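Local coordinates for protein PRD-containing transcription regulator (Lactobacillus casei, PDB 3NUF) that probably acts as a transcription regulator through its all-helical PRD module, a domain that in related proteins responds to phosphorylation by the sugar phosphotransferase system, at residues L38-A42 against E43-T47; L49-Q52 against V53-N56; P72-P76 against T77-E81; D91-V94 against Q95-H99. All coordinates share one frame; numbering follows the deposited sequence. Where two conformers were deposited one is given.

Contact 1 (L38-A42 against E43-T47); sequences LAAAA and EIHFT
Helix 25-41 ends where Ile44 N bonds back to Ala39 O (2.9 Å, 161° at the hydrogen) and Glu43 N to Ala40 O (3.0 Å). With Glu43 at positive phi as the C-prime residue, this pair defines a Schellman motif. Both donors stand above the plane of the carbonyl they meet, Glu43 N by 71°, and neither lies on a lone pair. Ile44 then lays its side chain back against the last turn: CB rests 4.0 Å from Ala39 CB, and CD1 reaches Ala42 CB at 4.2 Å, because CG1 lies beside the backbone N (chi1 -62°). Phe46 brings CE2 to 3.6 Å from the same Ala39 CB, its ring oblique to that methyl. On the exposed side His45 NE2 comes within 3.9 Å of Ala40 CB. Cutting Ile44 down to an alanine would probably open a gap beside Ala42 and toward Leu89 of helix 84-97. The helix end is thus closed twice, by main-chain polar bonds and by apolar contacts on small alanine methyls, which let the outgoing chain lie close to the helix.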
ATOM      1  N   LEU A  38      -3.765  -5.766   7.100  1.00 14.27           N
ATOM      2  CA  LEU A  38      -3.335  -4.743   8.011  1.00 14.68           C
ATOM      3  C   LEU A  38      -4.432  -3.665   8.098  1.00 15.41           C
ATOM      4  O   LEU A  38      -4.840  -3.196   9.181  1.00 15.80           O
ATOM      5  CB  LEU A  38      -2.032  -4.097   7.461  1.00 14.44           C
ATOM      6  CG  LEU A  38      -1.501  -2.995   8.332  1.00 16.70           C
ATOM      7  CD1 LEU A  38      -1.020  -3.532   9.667  1.00 22.68           C
ATOM      8  CD2 LEU A  38      -0.326  -2.264   7.676  1.00 15.91           C
ATOM      9  N   ALA A  39      -4.942  -3.235   6.955  1.00 15.12           N
ATOM     10  CA  ALA A  39      -5.995  -2.211   6.912  1.00 15.86           C
ATOM     11  C   ALA A  39      -7.246  -2.733   7.613  1.00 16.18           C
ATOM     12  O   ALA A  39      -7.837  -1.995   8.404  1.00 17.38           O
ATOM     13  CB  ALA A  39      -6.305  -1.829   5.444  1.00 16.43           C
ATOM     14  N   ALA A  40      -7.596  -3.981   7.381  1.00 16.13           N
ATOM     15  CA  ALA A  40      -8.798  -4.585   8.021  1.00 17.98           C
ATOM     16  C   ALA A  40      -8.644  -4.620   9.540  1.00 21.59           C
ATOM     17  O   ALA A  40      -9.626  -4.380  10.247  1.00 21.57           O
ATOM     18  CB  ALA A  40      -9.037  -5.960   7.464  1.00 21.10           C
ATOM     19  N   ALA A  41      -7.441  -4.878  10.049  1.00 20.06           N
ATOM     20  CA  ALA A  41      -7.215  -4.813  11.517  1.00 20.73           C
ATOM     21  C   ALA A  41      -7.488  -3.391  12.045  1.00 21.07           C
ATOM     22  O   ALA A  41      -7.983  -3.212  13.177  1.00 23.73           O
ATOM     23  CB  ALA A  41      -5.814  -5.298  11.883  1.00 21.46           C
ATOM     24  N   ALA A  42      -7.188  -2.363  11.272  1.00 19.76           N
ATOM     25  CA  ALA A  42      -7.466  -0.971  11.559  1.00 18.88           C
ATOM     26  C   ALA A  42      -8.868  -0.478  11.177  1.00 19.72           C
ATOM     27  O   ALA A  42      -9.136   0.715  11.186  1.00 20.52           O
ATOM     28  CB  ALA A  42      -6.375  -0.092  10.856  1.00 20.82           C
ATOM     29  N   GLU A  43      -9.725  -1.421  10.786  1.00 21.71           N
ATOM     30  CA  GLU A  43     -11.106  -1.157  10.373  1.00 22.62           C
ATOM     31  C   GLU A  43     -11.221  -0.286   9.146  1.00 22.52           C
ATOM     32  O   GLU A  43     -12.123   0.542   9.020  1.00 23.97           O
ATOM     33  CB  GLU A  43     -11.931  -0.571  11.540  1.00 24.91           C
ATOM     34  CG  GLU A  43     -12.073  -1.559  12.719  1.00 28.82           C
ATOM     35  CD  GLU A  43     -12.850  -0.960  13.913  1.00 44.70           C
ATOM     36  OE1 GLU A  43     -13.776  -0.146  13.702  1.00 49.95           O
ATOM     37  OE2 GLU A  43     -12.526  -1.306  15.060  1.00 45.91           O
ATOM     38  N   ILE A  44     -10.285  -0.504   8.212  1.00 19.39           N
ATOM     39  CA  ILE A  44     -10.289   0.145   6.923  1.00 20.19           C
ATOM     40  C   ILE A  44     -10.445  -0.893   5.845  1.00 20.00           C
ATOM     41  O   ILE A  44      -9.773  -1.934   5.881  1.00 19.79           O
ATOM     42  CB  ILE A  44      -8.965   0.852   6.698  1.00 18.74           C
ATOM     43  CG1 ILE A  44      -8.771   1.928   7.762  1.00 22.02           C
ATOM     44  CG2 ILE A  44      -8.883   1.445   5.292  1.00 19.02           C
ATOM     45  CD1 ILE A  44      -7.447   2.512   7.777  1.00 22.74           C
ATOM     46  N   HIS A  45     -11.368  -0.608   4.938  1.00 19.82           N
ATOM     47  CA  HIS A  45     -11.650  -1.475   3.843  1.00 19.03           C
ATOM     48  C   HIS A  45     -11.608  -0.710   2.546  1.00 16.97           C
ATOM     49  O   HIS A  45     -11.972   0.479   2.496  1.00 19.80           O
ATOM     50  CB  HIS A  45     -12.994  -2.189   4.083  1.00 22.57           C
ATOM     51  CG  HIS A  45     -12.967  -3.082   5.286  1.00 26.80           C
ATOM     52  ND1 HIS A  45     -13.275  -2.638   6.556  1.00 36.83           N
ATOM     53  CD2 HIS A  45     -12.576  -4.374   5.424  1.00 32.38           C
ATOM     54  CE1 HIS A  45     -13.110  -3.626   7.418  1.00 27.99           C
ATOM     55  NE2 HIS A  45     -12.683  -4.690   6.757  1.00 34.75           N
ATOM     56  N   PHE A  46     -11.152  -1.416   1.524  1.00 17.73           N
ATOM     57  CA  PHE A  46     -11.024  -0.854   0.164  1.00 17.59           C
ATOM     58  C   PHE A  46     -12.139  -1.395  -0.701  1.00 18.64           C
ATOM     59  O   PHE A  46     -12.361  -2.604  -0.693  1.00 21.42           O
ATOM     60  CB  PHE A  46      -9.700  -1.262  -0.488  1.00 17.26           C
ATOM     61  CG  PHE A  46      -8.500  -0.841   0.314  1.00 18.42           C
ATOM     62  CD1 PHE A  46      -8.028   0.449   0.212  1.00 17.79           C
ATOM     63  CD2 PHE A  46      -7.846  -1.736   1.175  1.00 19.17           C
ATOM     64  CE1 PHE A  46      -6.923   0.889   0.974  1.00 21.18           C
ATOM     65  CE2 PHE A  46      -6.747  -1.299   1.928  1.00 20.52           C
ATOM     66  CZ  PHE A  46      -6.330   0.026   1.837  1.00 18.55           C
ATOM     67  N   THR A  47     -12.758  -0.517  -1.494  1.00 16.58           N
ATOM     68  CA  THR A  47     -13.556  -1.010  -2.577  1.00 18.83           C
ATOM     69  C   THR A  47     -12.685  -1.694  -3.627  1.00 19.20           C
ATOM     70  O   THR A  47     -11.440  -1.532  -3.664  1.00 16.90           O
ATOM     71  CB  THR A  47     -14.300   0.118  -3.275  1.00 18.74           C
ATOM     72  OG1 THR A  47     -13.361   0.958  -3.952  1.00 18.64           O
ATOM     73  CG2 THR A  47     -15.189   0.937  -2.325  1.00 19.65           C
TER

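Contact 2 (L49-Q52 against V53-N56)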
ATOM      1  N   LEU A  49     -12.378  -1.034  -6.732  1.00 18.23           N
ATOM      2  CA  LEU A  49     -11.690   0.010  -7.513  1.00 17.94           C
ATOM      3  C   LEU A  49     -10.509   0.606  -6.725  1.00 16.60           C
ATOM      4  O   LEU A  49      -9.380   0.779  -7.271  1.00 16.75           O
ATOM      5  CB  LEU A  49     -12.641   1.148  -7.918  1.00 20.94           C
ATOM      6  CG  LEU A  49     -13.633   0.759  -9.044  1.00 32.55           C
ATOM      7  CD1 LEU A  49     -14.712   1.867  -9.229  1.00 34.48           C
ATOM      8  CD2 LEU A  49     -12.928   0.420 -10.388  1.00 30.84           C
ATOM      9  N   GLN A  50     -10.742   0.901  -5.450  1.00 16.31           N
ATOM     10  CA  GLN A  50      -9.645   1.383  -4.615  1.00 16.76           C
ATOM     11  C   GLN A  50      -8.526   0.363  -4.533  1.00 15.79           C
ATOM     12  O   GLN A  50      -7.324   0.730  -4.524  1.00 15.45           O
ATOM     13  CB  GLN A  50     -10.149   1.711  -3.220  1.00 16.16           C
ATOM     14  CG  GLN A  50     -10.956   2.998  -3.196  1.00 16.99           C
ATOM     15  CD  GLN A  50     -11.770   3.217  -1.931  1.00 18.48           C
ATOM     16  OE1 GLN A  50     -11.979   2.324  -1.125  1.00 17.74           O
ATOM     17  NE2 GLN A  50     -12.210   4.468  -1.744  1.00 21.27           N
ATOM     18  N   LEU A  51      -8.905  -0.897  -4.453  0.50 14.08           N
ATOM     19  CA  LEU A  51      -7.935  -1.936  -4.345  0.50 15.02           C
ATOM     20  C   LEU A  51      -7.071  -2.034  -5.625  0.50 14.86           C
ATOM     21  O   LEU A  51      -5.872  -2.307  -5.527  0.50 16.48           O
ATOM     22  CB  LEU A  51      -8.615  -3.247  -3.938  0.50 14.46           C
ATOM     23  CG  LEU A  51      -7.677  -4.440  -3.813  0.50 14.83           C
ATOM     24  CD1 LEU A  51      -6.659  -4.162  -2.702  0.50 15.41           C
ATOM     25  CD2 LEU A  51      -8.383  -5.774  -3.545  0.50 13.33           C
ATOM     26  N   GLN A  52      -7.630  -1.781  -6.820  1.00 16.01           N
ATOM     27  CA  GLN A  52      -6.875  -1.699  -8.065  1.00 17.19           C
ATOM     28  C   GLN A  52      -5.817  -0.604  -8.035  1.00 16.60           C
ATOM     29  O   GLN A  52      -4.642  -0.813  -8.382  1.00 17.25           O
ATOM     30  CB  GLN A  52      -7.827  -1.414  -9.244  1.00 19.60           C
ATOM     31  CG  GLN A  52      -8.608  -2.582  -9.743  1.00 24.08           C
ATOM     32  CD  GLN A  52      -9.487  -2.189 -10.939  1.00 25.52           C
ATOM     33  OE1 GLN A  52      -8.987  -1.626 -11.901  1.00 35.71           O
ATOM     34  NE2 GLN A  52     -10.762  -2.503 -10.869  1.00 33.89           N
ATOM     35  N   VAL A  53      -6.227   0.585  -7.638  1.00 14.86           N
ATOM     36  CA  VAL A  53      -5.341   1.730  -7.551  1.00 16.82           C
ATOM     37  C   VAL A  53      -4.249   1.500  -6.511  1.00 15.06           C
ATOM     38  O   VAL A  53      -3.082   1.759  -6.741  1.00 14.66           O
ATOM     39  CB  VAL A  53      -6.172   3.004  -7.268  1.00 19.08           C
ATOM     40  CG1 VAL A  53      -5.302   4.202  -7.043  1.00 19.15           C
ATOM     41  CG2 VAL A  53      -7.118   3.298  -8.439  1.00 19.48           C
ATOM     42  N   LEU A  54      -4.622   0.931  -5.403  1.00 13.18           N
ATOM     43  CA  LEU A  54      -3.655   0.548  -4.350  1.00 13.52           C
ATOM     44  C   LEU A  54      -2.630  -0.443  -4.839  1.00 13.01           C
ATOM     45  O   LEU A  54      -1.410  -0.316  -4.643  1.00 12.91           O
ATOM     46  CB  LEU A  54      -4.366  -0.012  -3.121  1.00 13.40           C
ATOM     47  CG  LEU A  54      -3.469  -0.568  -2.046  1.00 12.91           C
ATOM     48  CD1 LEU A  54      -2.714   0.573  -1.337  1.00 14.97           C
ATOM     49  CD2 LEU A  54      -4.285  -1.418  -1.026  1.00 17.87           C
ATOM     50  N   THR A  55      -3.105  -1.479  -5.530  1.00 13.44           N
ATOM     51  CA  THR A  55      -2.234  -2.525  -6.039  1.00 13.01           C
ATOM     52  C   THR A  55      -1.217  -1.959  -6.981  1.00 12.85           C
ATOM     53  O   THR A  55      -0.041  -2.309  -6.932  1.00 12.99           O
ATOM     54  CB  THR A  55      -3.061  -3.668  -6.713  1.00 14.31           C
ATOM     55  OG1 THR A  55      -3.851  -4.267  -5.713  1.00 14.57           O
ATOM     56  CG2 THR A  55      -2.161  -4.720  -7.333  1.00 16.34           C
ATOM     57  N   ASN A  56      -1.635  -1.085  -7.898  1.00 13.01           N
ATOM     58  CA  ASN A  56      -0.705  -0.491  -8.835  1.00 12.94           C
ATOM     59  C   ASN A  56       0.430   0.204  -8.077  1.00 11.85           C
ATOM     60  O   ASN A  56       1.611   0.067  -8.409  1.00 13.26           O
ATOM     61  CB  ASN A  56      -1.442   0.498  -9.789  1.00 14.40           C
ATOM     62  CG  ASN A  56      -0.522   1.147 -10.797  1.00 20.54           C
ATOM     63  OD1 ASN A  56      -0.165   0.523 -11.784  1.00 25.83           O
ATOM     64  ND2 ASN A  56      -0.088   2.401 -10.518  1.00 23.23           N
TER
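Val53 begins the second half of this run of helix 48-67, its N bonded nearly straight to Leu49 O at 3.2 Å. Its branch CG2, set beside the backbone N, rests 3.6 Å from that same Leu49 O, so the carbonyl is met by both the amide and a methyl of one residue. Leu54 follows with a shorter bond, N to Gln50 O at 2.8 Å. Its CD2 meets Leu51 CD1 at 4.0 Å, the two chains crossing at a slant, though this holds for one of two conformers of Leu51 and is less certain for that reason; Phe46 packs on both leucines, and Leu54 also touches Val35 of helix 25-41. The polar end of Gln50 turns the other way, its OE1 accepting from Thr47 N at the start of the helix. Thr55 grips Leu51 O twice: N lies 2.9 Å away and OG1 donates over 2.8 Å. The two donors approach from opposite faces of the carbonyl plane, tilted out of it by 29° and 32°. Chi1 of -64° sets OG1 beside the backbone N, toward the preceding turn, where Leu51 O lies. A valine in its place would probably cost Leu51 O its second donor and put a methyl against that carbonyl. Asn56 closes the series, its N 3.1 Å from Gln52 O. The buried hydroxyl of Thr55 therefore has its proton taken up by Leu51 O within the helix, which probably eases its place beside Val15 and Val32.

Contact 3 (P72-P76 against T77-E81). With EDO (1,2-ethanediol), chain C.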
ATOM      1  N   PRO A  72      10.094   8.922  -5.618  1.00 14.05           N
ATOM      2  CA  PRO A  72       9.485  10.056  -6.369  1.00 13.53           C
ATOM      3  C   PRO A  72       9.450  11.319  -5.506  1.00 13.91           C
ATOM      4  O   PRO A  72       9.011  11.259  -4.350  1.00 12.89           O
ATOM      5  CB  PRO A  72       8.070   9.566  -6.669  1.00 15.00           C
ATOM      6  CG  PRO A  72       8.266   8.027  -6.724  1.00 16.53           C
ATOM      7  CD  PRO A  72       9.226   7.724  -5.644  1.00 17.06           C
ATOM      8  N   ALA A  73       9.878  12.444  -6.072  1.00 13.18           N
ATOM      9  CA  ALA A  73       9.985  13.660  -5.318  1.00 11.74           C
ATOM     10  C   ALA A  73       8.705  13.930  -4.577  1.00 12.30           C
ATOM     11  O   ALA A  73       7.614  13.879  -5.177  1.00 12.17           O
ATOM     12  CB  ALA A  73      10.304  14.822  -6.265  1.00 14.69           C
ATOM     13  N   VAL A  74       8.803  14.346  -3.327  1.00 11.66           N
ATOM     14  CA  VAL A  74       7.624  14.562  -2.473  1.00 12.30           C
ATOM     15  C   VAL A  74       7.891  15.732  -1.513  1.00 13.06           C
ATOM     16  O   VAL A  74       9.046  15.964  -1.105  1.00 13.48           O
ATOM     17  CB  VAL A  74       7.235  13.276  -1.726  1.00 12.78           C
ATOM     18  CG1 VAL A  74       8.304  12.843  -0.759  1.00 14.86           C
ATOM     19  CG2 VAL A  74       5.898  13.402  -1.054  1.00 13.11           C
ATOM     20  N   ASP A  75       6.856  16.498  -1.238  1.00 12.34           N
ATOM     21  CA  ASP A  75       6.930  17.615  -0.288  1.00 12.09           C
ATOM     22  C   ASP A  75       6.064  17.239   0.940  1.00 13.47           C
ATOM     23  O   ASP A  75       4.845  17.278   0.872  1.00 13.62           O
ATOM     24  CB  ASP A  75       6.434  18.921  -0.875  1.00 13.60           C
ATOM     25  CG  ASP A  75       6.480  20.055   0.116  1.00 15.60           C
ATOM     26  OD1 ASP A  75       6.721  19.875   1.323  1.00 16.76           O
ATOM     27  OD2 ASP A  75       6.085  21.156  -0.346  1.00 19.05           O
ATOM     28  N   PRO A  76       6.713  16.803   2.016  1.00 12.95           N
ATOM     29  CA  PRO A  76       5.950  16.329   3.184  1.00 14.88           C
ATOM     30  C   PRO A  76       4.950  17.317   3.734  1.00 14.21           C
ATOM     31  O   PRO A  76       3.921  16.879   4.289  1.00 14.01           O
ATOM     32  CB  PRO A  76       7.041  16.020   4.214  1.00 15.01           C
ATOM     33  CG  PRO A  76       8.213  15.632   3.373  1.00 15.60           C
ATOM     34  CD  PRO A  76       8.139  16.535   2.170  1.00 14.66           C
ATOM     35  N   THR A  77       5.169  18.625   3.564  1.00 15.06           N
ATOM     36  CA  THR A  77       4.228  19.598   4.094  1.00 14.76           C
ATOM     37  C   THR A  77       2.886  19.485   3.469  1.00 14.71           C
ATOM     38  O   THR A  77       1.895  19.844   4.103  1.00 17.30           O
ATOM     39  CB  THR A  77       4.705  21.034   4.020  1.00 19.20           C
ATOM     40  OG1 THR A  77       4.808  21.442   2.660  1.00 24.64           O
ATOM     41  CG2 THR A  77       5.995  21.167   4.765  1.00 21.45           C
HETATM   42  N   MSE A  78       2.793  18.977   2.245  1.00 13.82           N
HETATM   43  CA  MSE A  78       1.519  18.785   1.604  1.00 15.71           C
HETATM   44  C   MSE A  78       0.656  17.758   2.300  1.00 16.41           C
HETATM   45  O   MSE A  78      -0.547  17.629   1.973  1.00 17.67           O
HETATM   46  CB  MSE A  78       1.671  18.347   0.153  1.00 16.08           C
HETATM   47  CG  MSE A  78       2.397  19.389  -0.702  1.00 17.27           C
HETATM   48 SE   MSE A  78       2.431  18.955  -2.556  0.75 17.29          SE
HETATM   49  CE  MSE A  78       3.728  20.249  -3.251  1.00 26.37           C
ATOM     50  N   PHE A  79       1.243  16.972   3.209  1.00 13.39           N
ATOM     51  CA  PHE A  79       0.514  15.855   3.862  1.00 14.18           C
ATOM     52  C   PHE A  79       0.231  16.171   5.322  1.00 15.42           C
ATOM     53  O   PHE A  79      -0.120  15.304   6.083  1.00 15.73           O
ATOM     54  CB  PHE A  79       1.364  14.561   3.687  1.00 13.75           C
ATOM     55  CG  PHE A  79       1.567  14.171   2.272  1.00 12.24           C
ATOM     56  CD1 PHE A  79       2.593  14.738   1.523  1.00 12.97           C
ATOM     57  CD2 PHE A  79       0.777  13.201   1.663  1.00 13.04           C
ATOM     58  CE1 PHE A  79       2.771  14.409   0.178  1.00 12.52           C
ATOM     59  CE2 PHE A  79       0.963  12.865   0.324  1.00 13.13           C
ATOM     60  CZ  PHE A  79       1.936  13.485  -0.419  1.00 13.25           C
ATOM     61  N   ALA A  80       0.360  17.448   5.703  1.00 15.34           N
ATOM     62  CA  ALA A  80       0.204  17.869   7.088  1.00 15.06           C
ATOM     63  C   ALA A  80      -1.142  17.483   7.636  1.00 18.12           C
ATOM     64  O   ALA A  80      -1.224  17.213   8.832  1.00 21.92           O
ATOM     65  CB  ALA A  80       0.327  19.421   7.151  1.00 16.52           C
ATOM     66  N   GLU A  81      -2.183  17.503   6.848  1.00 16.82           N
ATOM     67  CA  GLU A  81      -3.525  17.191   7.359  1.00 22.82           C
ATOM     68  C   GLU A  81      -4.036  15.770   7.108  1.00 21.06           C
ATOM     69  O   GLU A  81      -5.172  15.429   7.410  1.00 20.92           O
ATOM     70  CB  GLU A  81      -4.476  18.298   6.916  1.00 28.00           C
ATOM     71  CG  GLU A  81      -4.112  19.694   7.640  1.00 31.63           C
ATOM     72  CD  GLU A  81      -4.141  19.646   9.194  1.00 41.45           C
ATOM     73  OE1 GLU A  81      -5.222  19.308   9.738  1.00 37.73           O
ATOM     74  OE2 GLU A  81      -3.100  19.949   9.858  1.00 23.00           O
TER
HETATM   75  C1  EDO C 302       6.704  23.604   0.724  0.50 18.67           C
HETATM   76  O1  EDO C 302       6.795  22.587   1.659  0.50 27.83           O
HETATM   77  C2  EDO C 302       8.066  23.754   0.158  0.50 14.94           C
HETATM   78  O2  EDO C 302       8.664  24.988   0.572  0.50 15.72           O
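Asp75 O and Pro76 O accept in turn from Met78 N (3.0 Å) and Phe79 N (2.9 Å), each three residues on, and each donor stands well above the carbonyl plane. These i to i+3 bonds coil the chain into a short 3-10 turn. At its first residue, Asp75 also turns its carboxylate back onto the turn: OD1 takes Thr77 N at 3.0 Å, met from 46° above the carboxylate plane, and lies 2.8 Å from Thr77 OG1. A side-chain oxygen accepting the amide two residues on is the capping bond of an Asx turn, here in the loop between helix 48-67 and helix 84-97. Thr77 turns OG1 between its backbone N and carbonyl carbon (chi1 66°), which faces the hydroxyl toward the carboxylate. A 1,2-ethanediol, probably from the crystallisation liquor, is modelled with O1 beside the Asp75 carboxylate and Thr77 OG1, but its approaches are too close for the placement to be more than doubtful. Selenomethionine Met78 runs extended past CG, so that its CE ends 3.8 Å from Asp75 CB. The Phe79 ring takes Asp75 O and Pro76 O at its edge, in plane, with CD1 3.5 Å from Asp75 O. Val74 reaches the same ring with CG2, 3.5 Å from CE1, the two side chains crossing at about a right angle. Tyr106 and Ile110 of helix 104-115 also meet Phe79, joining this surface turn to the helical body.

Contact 4 (D91-V94 against Q95-H99); sequences DQVV and QHIGH. With EDO (1,2-ethanediol), chain G.
Gln92 and His96, one turn apart on helix 84-97, flank a 1,2-ethanediol that probably comes from the crystallisation liquor. Both side chains leave with CG on the far side from the backbone N (chi1 -176° for Gln92), which sends them off the same flank of the helix. The extended Gln92 presents NE2 to O1 of the diol at 2.5 Å, too short to be trusted in detail, while His96 ND1 meets O2 at 3.1 Å; O2 lies at the ring edge, in plane, and either partner could donate. Tyr34 of helix 25-41 stacks on the His96 ring and also bonds the diol through its OH. On the inward flank, Val93 and Ile97 cross at a slant: CG1 of Val93 lies 3.9 Å from CD1 of Ile97, and Ile97 CG1 comes 3.4 Å from Val93 O. Around Val93 gather Val35, Leu58, Leu108 and Phe112, side chains from three other helices. Toward the outer side, the Asp91 carboxylate and Gln95 amide have planes only 18° apart, yet their nearest approach is a carboxylate oxygen against a methylene, OD2 to CG at 4.0 Å; the bend at chi2 carries the amide onward, with OE1 near Val94 CG1. Underneath, main-chain bonds run regularly from Gln95 N to Asp91 O (3.0 Å) through Gly98 N to Val94 O (3.1 Å). Gly98 then leaves helical geometry at positive phi, 82°, a value that favours glycine. The arrangement is that of an amphipathic helix ending in a glycine: apolar residues face the PRD helical bundle, and polar ones the side where the diol was trapped.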
ATOM      1  N   ASP A  91       3.522   4.033   7.054  1.00  9.47           N
ATOM      2  CA  ASP A  91       4.880   3.816   7.535  1.00  9.98           C
ATOM      3  C   ASP A  91       5.140   2.333   7.811  1.00 11.11           C
ATOM      4  O   ASP A  91       6.200   1.813   7.466  1.00 11.15           O
ATOM      5  CB  ASP A  91       5.110   4.638   8.816  1.00 11.19           C
ATOM      6  CG  ASP A  91       6.513   4.527   9.328  1.00 12.56           C
ATOM      7  OD1 ASP A  91       7.373   5.194   8.784  1.00 12.96           O
ATOM      8  OD2 ASP A  91       6.762   3.780  10.267  1.00 13.48           O
ATOM      9  N   GLN A  92       4.179   1.654   8.411  1.00  9.87           N
ATOM     10  CA  GLN A  92       4.346   0.231   8.698  1.00 10.65           C
ATOM     11  C   GLN A  92       4.533  -0.537   7.403  1.00 10.24           C
ATOM     12  O   GLN A  92       5.384  -1.439   7.322  1.00 10.91           O
ATOM     13  CB  GLN A  92       3.132  -0.306   9.440  1.00 11.74           C
ATOM     14  CG  GLN A  92       3.308  -1.740   9.839  1.00 16.30           C
ATOM     15  CD  GLN A  92       2.279  -2.234  10.833  1.00 19.32           C
ATOM     16  OE1 GLN A  92       1.531  -1.463  11.424  1.00 20.27           O
ATOM     17  NE2 GLN A  92       2.260  -3.548  11.027  1.00 24.58           N
ATOM     18  N   VAL A  93       3.767  -0.219   6.369  1.00  9.80           N
ATOM     19  CA  VAL A  93       3.905  -0.928   5.086  1.00  9.82           C
ATOM     20  C   VAL A  93       5.254  -0.705   4.437  1.00  9.33           C
ATOM     21  O   VAL A  93       5.934  -1.640   4.002  1.00 10.09           O
ATOM     22  CB  VAL A  93       2.811  -0.537   4.119  1.00  9.28           C
ATOM     23  CG1 VAL A  93       3.002  -1.190   2.689  1.00 11.82           C
ATOM     24  CG2 VAL A  93       1.446  -0.953   4.629  1.00 11.25           C
ATOM     25  N   VAL A  94       5.682   0.549   4.442  1.00  9.20           N
ATOM     26  CA  VAL A  94       7.012   0.900   3.855  1.00  9.85           C
ATOM     27  C   VAL A  94       8.121   0.135   4.564  1.00 10.05           C
ATOM     28  O   VAL A  94       8.988  -0.460   3.918  1.00 10.98           O
ATOM     29  CB  VAL A  94       7.244   2.389   3.987  1.00  9.42           C
ATOM     30  CG1 VAL A  94       8.715   2.768   3.600  1.00 10.24           C
ATOM     31  CG2 VAL A  94       6.226   3.178   3.127  1.00 10.43           C
ATOM     32  N   GLN A  95       8.103   0.113   5.886  1.00  9.24           N
ATOM     33  CA  GLN A  95       9.092  -0.599   6.644  1.00  9.95           C
ATOM     34  C   GLN A  95       9.043  -2.088   6.460  1.00 11.33           C
ATOM     35  O   GLN A  95      10.081  -2.747   6.483  1.00 12.60           O
ATOM     36  CB  GLN A  95       9.041  -0.170   8.103  1.00 10.26           C
ATOM     37  CG  GLN A  95       9.300   1.319   8.333  1.00 10.63           C
ATOM     38  CD  GLN A  95      10.604   1.797   7.749  1.00 11.79           C
ATOM     39  OE1 GLN A  95      10.661   2.747   6.920  1.00 14.65           O
ATOM     40  NE2 GLN A  95      11.637   1.171   8.132  1.00  9.96           N
ATOM     41  N   HIS A  96       7.850  -2.610   6.349  1.00  9.95           N
ATOM     42  CA  HIS A  96       7.648  -4.028   6.062  1.00  9.83           C
ATOM     43  C   HIS A  96       8.249  -4.449   4.742  1.00 10.08           C
ATOM     44  O   HIS A  96       8.917  -5.481   4.701  1.00 12.88           O
ATOM     45  CB  HIS A  96       6.127  -4.369   6.076  1.00 10.00           C
ATOM     46  CG  HIS A  96       5.796  -5.724   5.548  1.00 12.70           C
ATOM     47  ND1 HIS A  96       5.941  -6.855   6.310  1.00 20.09           N
ATOM     48  CD2 HIS A  96       5.335  -6.122   4.346  1.00 15.41           C
ATOM     49  CE1 HIS A  96       5.547  -7.901   5.586  1.00 17.16           C
ATOM     50  NE2 HIS A  96       5.207  -7.489   4.381  1.00 18.43           N
ATOM     51  N   ILE A  97       8.078  -3.671   3.695  1.00  9.55           N
ATOM     52  CA  ILE A  97       8.678  -3.981   2.390  1.00  9.64           C
ATOM     53  C   ILE A  97      10.186  -3.952   2.495  1.00 10.04           C
ATOM     54  O   ILE A  97      10.831  -4.868   1.975  1.00 11.91           O
ATOM     55  CB  ILE A  97       8.170  -3.014   1.327  1.00 10.72           C
ATOM     56  CG1 ILE A  97       6.675  -3.153   1.056  1.00  9.89           C
ATOM     57  CG2 ILE A  97       8.916  -3.200  -0.011  1.00 11.91           C
ATOM     58  CD1 ILE A  97       6.051  -1.990   0.321  1.00 11.30           C
ATOM     59  N   GLY A  98      10.720  -2.952   3.144  1.00 10.62           N
ATOM     60  CA  GLY A  98      12.148  -2.798   3.281  1.00 10.82           C
ATOM     61  C   GLY A  98      12.792  -2.161   2.066  1.00 10.85           C
ATOM     62  O   GLY A  98      12.201  -2.088   0.991  1.00 10.35           O
ATOM     63  N   HIS A  99      14.017  -1.691   2.250  1.00  9.97           N
ATOM     64  CA  HIS A  99      14.818  -1.053   1.195  1.00  9.11           C
ATOM     65  C   HIS A  99      14.113   0.100   0.506  1.00  9.75           C
ATOM     66  O   HIS A  99      14.319   0.337  -0.700  1.00 11.30           O
ATOM     67  CB  HIS A  99      15.267  -2.107   0.157  1.00 11.21           C
ATOM     68  CG  HIS A  99      16.172  -3.117   0.737  1.00 10.39           C
ATOM     69  ND1 HIS A  99      15.751  -4.365   1.093  1.00 11.52           N
ATOM     70  CD2 HIS A  99      17.486  -3.049   1.051  1.00 10.18           C
ATOM     71  CE1 HIS A  99      16.782  -5.037   1.590  1.00 12.30           C
ATOM     72  NE2 HIS A  99      17.857  -4.268   1.552  1.00 11.12           N
TER
HETATM   73  C1  EDO G 308       4.445  -6.554  10.084  1.00 30.85           C
HETATM   74  O1  EDO G 308       3.427  -5.550  10.123  1.00 42.07           O
HETATM   75  C2  EDO G 308       5.768  -5.873  10.300  1.00 29.45           C
HETATM   76  O2  EDO G 308       6.640  -6.169   9.201  1.00 38.09           O

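Overall arrangement
Along the chain the four contacts come in series, all within the PRD domain, and none encloses another. Contacts 1 and 2 are neighbours, centres 13 Å apart: the first ends helix 25-41 and the second lies early in helix 48-67, with Phe46 CZ against Leu54 CD2 at 3.8 Å. Contact 4, near the end of helix 84-97, also touches contact 1, through Leu38 CD2 on Val93 CG2 at 3.8 Å, but lies across the chain's centre from contact 2, about 18 Å between centres. Contact 3 stays apart in the loop before helix 84-97, its nearest atoms about 10 Å from contact 4. Contacts 1, 2 and 4 thus join partly buried parts of the helical body, while contact 3 lies at the surface.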